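Local coordinates for probable dipeptidase (PDB 3B40), which probably hydrolyses dipeptides as a metal-dependent enzyme of the membrane dipeptidase family (peptidase family M19), at residues L225-S233 with F400-A411. The protein carries 11 engineered substitutions. Residues are numbered along the deposited sequence; the frame is centred on the assembly and turned at random.
Sequences LSRAPIVAS and FLRAWGEVQKRA
R227 and R410 reach for each other's backbone, and their torsions set the exchange. The first torsion of R227 (chi1 68°) puts CG between its backbone N and carbonyl carbon, and the chain then runs extended to NE. R410 is bent at chi2 (-105°), which brings NH1 to R227 O and near P229 CD. R227 approaches R410 O side-on. NE bonds to R410 O at 3.1 Å and NH2 bonds to the same oxygen at 3.0 Å. That oxygen lies in the guanidinium plane, so the two bonds restrict rotation of the group. In return, R410 NH1 donates to a lone pair of R227 O at 3.1 Å, with the oxygen tilted from the guanidinium plane. R410 NH2 also pairs with E406 OE1 at 3.0 Å, which ties the group to the last turns of helix 389-409. R227 has salt bridges to E200 and D204 as well.

Apolar packing continues from this polar end. A228 CB lies against R410 CG. The P229 ring rests on the helix: CG meets E406 CB at 3.8 Å, and CB touches A403 CB and V407 CG2. V231 CG1 reaches the edge of the F400 ring, 4.3 Å from CE1.

The contact joins the loop entering strand 230-235 to the C-terminal end of helix 389-409 and the residue that follows it, consistent with the outer helical layer of a TIM-barrel-like fold. Strand 230-235 runs parallel between strands 208-210 and 261-265. F400 also packs on I208 and Q263, and helix 119-127 contacts L401, W404 and Q408.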
# COMPACT_ATOMS: atom_id res chain seq x y z
N LEU A 225 18.19 9.19 -7.99
CA LEU A 225 18.05 9.03 -9.41
C LEU A 225 16.80 9.70 -9.99
O LEU A 225 16.79 10.04 -11.18
CB LEU A 225 18.08 7.54 -9.76
CG LEU A 225 19.42 6.82 -9.59
CD1 LEU A 225 19.22 5.32 -9.82
CD2 LEU A 225 20.44 7.37 -10.54
N SER A 226 15.75 9.91 -9.17
CA SER A 226 14.50 10.48 -9.71
C SER A 226 14.54 12.00 -9.95
O SER A 226 14.93 12.75 -9.08
CB SER A 226 13.32 10.13 -8.81
OG SER A 226 12.11 10.63 -9.37
N ARG A 227 14.11 12.45 -11.13
CA ARG A 227 13.95 13.90 -11.34
C ARG A 227 12.54 14.43 -10.96
O ARG A 227 12.25 15.62 -11.12
CB ARG A 227 14.30 14.28 -12.77
CG ARG A 227 13.33 13.76 -13.81
CD ARG A 227 13.68 14.27 -15.22
NE ARG A 227 12.67 13.85 -16.20
CZ ARG A 227 12.84 12.84 -17.07
NH1 ARG A 227 13.99 12.17 -17.09
NH2 ARG A 227 11.88 12.53 -17.94
N ALA A 228 11.70 13.54 -10.43
CA ALA A 228 10.28 13.84 -10.20
C ALA A 228 9.87 13.40 -8.80
O ALA A 228 10.56 12.54 -8.23
CB ALA A 228 9.42 13.11 -11.25
N PRO A 229 8.80 14.03 -8.23
CA PRO A 229 8.27 13.59 -6.92
C PRO A 229 8.08 12.08 -6.81
O PRO A 229 7.69 11.42 -7.78
CB PRO A 229 6.94 14.34 -6.80
CG PRO A 229 7.25 15.68 -7.59
CD PRO A 229 8.08 15.21 -8.75
N ILE A 230 8.43 11.55 -5.64
CA ILE A 230 8.21 10.15 -5.34
C ILE A 230 7.22 10.04 -4.19
O ILE A 230 7.00 11.02 -3.44
CB ILE A 230 9.54 9.37 -5.08
CG1 ILE A 230 10.25 9.83 -3.80
CG2 ILE A 230 10.53 9.51 -6.34
CD1 ILE A 230 11.44 8.89 -3.38
N VAL A 231 6.61 8.87 -4.05
CA VAL A 231 5.54 8.68 -3.10
C VAL A 231 5.78 7.37 -2.34
O VAL A 231 6.39 6.44 -2.86
CB VAL A 231 4.15 8.69 -3.87
CG1 VAL A 231 3.03 8.12 -3.06
CG2 VAL A 231 3.82 10.18 -4.35
N ALA A 232 5.33 7.32 -1.09
CA ALA A 232 5.19 6.06 -0.41
C ALA A 232 3.67 5.84 -0.28
O ALA A 232 3.03 6.50 0.55
CB ALA A 232 5.86 6.13 0.97
N SER A 233 3.11 4.93 -1.09
CA SER A 233 1.66 4.80 -1.23
C SER A 233 0.99 4.15 0.01
O SER A 233 -0.21 4.33 0.22
CB SER A 233 1.34 4.02 -2.50
OG SER A 233 1.72 2.65 -2.32
N PHE A 400 -1.38 14.38 -2.77
CA PHE A 400 -1.16 13.37 -3.81
C PHE A 400 -1.42 13.93 -5.20
O PHE A 400 -0.64 13.69 -6.12
CB PHE A 400 -1.98 12.08 -3.59
CG PHE A 400 -1.72 11.00 -4.63
CD1 PHE A 400 -0.79 9.98 -4.40
CD2 PHE A 400 -2.41 11.00 -5.84
CE1 PHE A 400 -0.57 8.98 -5.34
CE2 PHE A 400 -2.17 10.00 -6.81
CZ PHE A 400 -1.26 9.00 -6.55
N LEU A 401 -2.54 14.64 -5.36
CA LEU A 401 -2.90 15.19 -6.67
C LEU A 401 -1.87 16.23 -7.15
O LEU A 401 -1.57 16.28 -8.32
CB LEU A 401 -4.29 15.81 -6.61
CG LEU A 401 -5.48 14.87 -6.35
CD1 LEU A 401 -6.78 15.65 -6.21
CD2 LEU A 401 -5.61 13.81 -7.46
N ARG A 402 -1.32 17.06 -6.24
CA ARG A 402 -0.26 18.03 -6.60
C ARG A 402 0.97 17.29 -7.11
O ARG A 402 1.50 17.57 -8.21
CB ARG A 402 0.17 18.89 -5.39
CG ARG A 402 1.32 19.94 -5.66
CD ARG A 402 2.06 20.32 -4.36
NE ARG A 402 2.84 19.20 -3.80
CZ ARG A 402 2.67 18.64 -2.60
NH1 ARG A 402 3.46 17.64 -2.22
NH2 ARG A 402 1.72 19.06 -1.76
N ALA A 403 1.43 16.34 -6.31
CA ALA A 403 2.64 15.57 -6.67
C ALA A 403 2.44 14.84 -8.00
O ALA A 403 3.35 14.79 -8.83
CB ALA A 403 2.99 14.59 -5.56
N TRP A 404 1.26 14.25 -8.18
CA TRP A 404 0.94 13.57 -9.43
C TRP A 404 1.06 14.53 -10.60
O TRP A 404 1.61 14.17 -11.65
CB TRP A 404 -0.47 12.94 -9.36
CG TRP A 404 -0.93 12.06 -10.49
CD1 TRP A 404 -0.21 11.60 -11.56
CD2 TRP A 404 -2.25 11.50 -10.63
NE1 TRP A 404 -1.00 10.82 -12.37
CE2 TRP A 404 -2.26 10.73 -11.82
CE3 TRP A 404 -3.43 11.58 -9.87
CZ2 TRP A 404 -3.39 10.05 -12.27
CZ3 TRP A 404 -4.58 10.89 -10.32
CH2 TRP A 404 -4.55 10.15 -11.52
N GLY A 405 0.54 15.75 -10.45
CA GLY A 405 0.64 16.71 -11.52
C GLY A 405 2.09 17.02 -11.86
O GLY A 405 2.43 17.14 -13.04
N GLU A 406 2.93 17.18 -10.83
CA GLU A 406 4.36 17.51 -11.03
C GLU A 406 5.14 16.39 -11.73
O GLU A 406 5.92 16.64 -12.65
CB GLU A 406 5.02 17.91 -9.69
CG GLU A 406 4.65 19.31 -9.26
CD GLU A 406 4.99 20.36 -10.33
OE1 GLU A 406 6.16 20.37 -10.80
OE2 GLU A 406 4.07 21.15 -10.71
N VAL A 407 4.91 15.16 -11.29
CA VAL A 407 5.39 13.97 -12.01
C VAL A 407 5.06 13.96 -13.52
O VAL A 407 5.94 13.73 -14.37
CB VAL A 407 4.81 12.67 -11.36
CG1 VAL A 407 5.11 11.47 -12.27
CG2 VAL A 407 5.37 12.48 -10.01
N GLN A 408 3.79 14.15 -13.87
CA GLN A 408 3.42 14.21 -15.30
C GLN A 408 4.09 15.38 -16.06
O GLN A 408 4.41 15.25 -17.23
CB GLN A 408 1.90 14.23 -15.46
CG GLN A 408 1.25 12.93 -14.96
CD GLN A 408 -0.19 12.82 -15.34
OE1 GLN A 408 -0.96 13.80 -15.24
NE2 GLN A 408 -0.59 11.63 -15.81
N LYS A 409 4.33 16.50 -15.37
CA LYS A 409 5.05 17.65 -15.98
C LYS A 409 6.49 17.31 -16.34
O LYS A 409 7.02 17.82 -17.34
CB LYS A 409 5.04 18.86 -15.04
CG LYS A 409 3.89 19.79 -15.32
CD LYS A 409 4.29 21.23 -15.01
CE LYS A 409 3.97 21.62 -13.56
NZ LYS A 409 2.49 21.78 -13.35
N ARG A 410 7.12 16.44 -15.55
CA ARG A 410 8.49 16.01 -15.80
C ARG A 410 8.63 14.87 -16.84
O ARG A 410 9.73 14.40 -17.11
CB ARG A 410 9.14 15.56 -14.48
CG ARG A 410 8.85 16.46 -13.30
CD ARG A 410 9.99 17.31 -12.90
NE ARG A 410 9.51 18.43 -12.10
CZ ARG A 410 9.57 18.55 -10.77
NH1 ARG A 410 10.15 17.64 -9.99
NH2 ARG A 410 9.06 19.65 -10.22
N ALA A 411 7.52 14.41 -17.43
CA ALA A 411 7.57 13.38 -18.49
C ALA A 411 8.46 13.80 -19.67
O ALA A 411 8.55 15.00 -19.96
CB ALA A 411 6.19 13.06 -18.99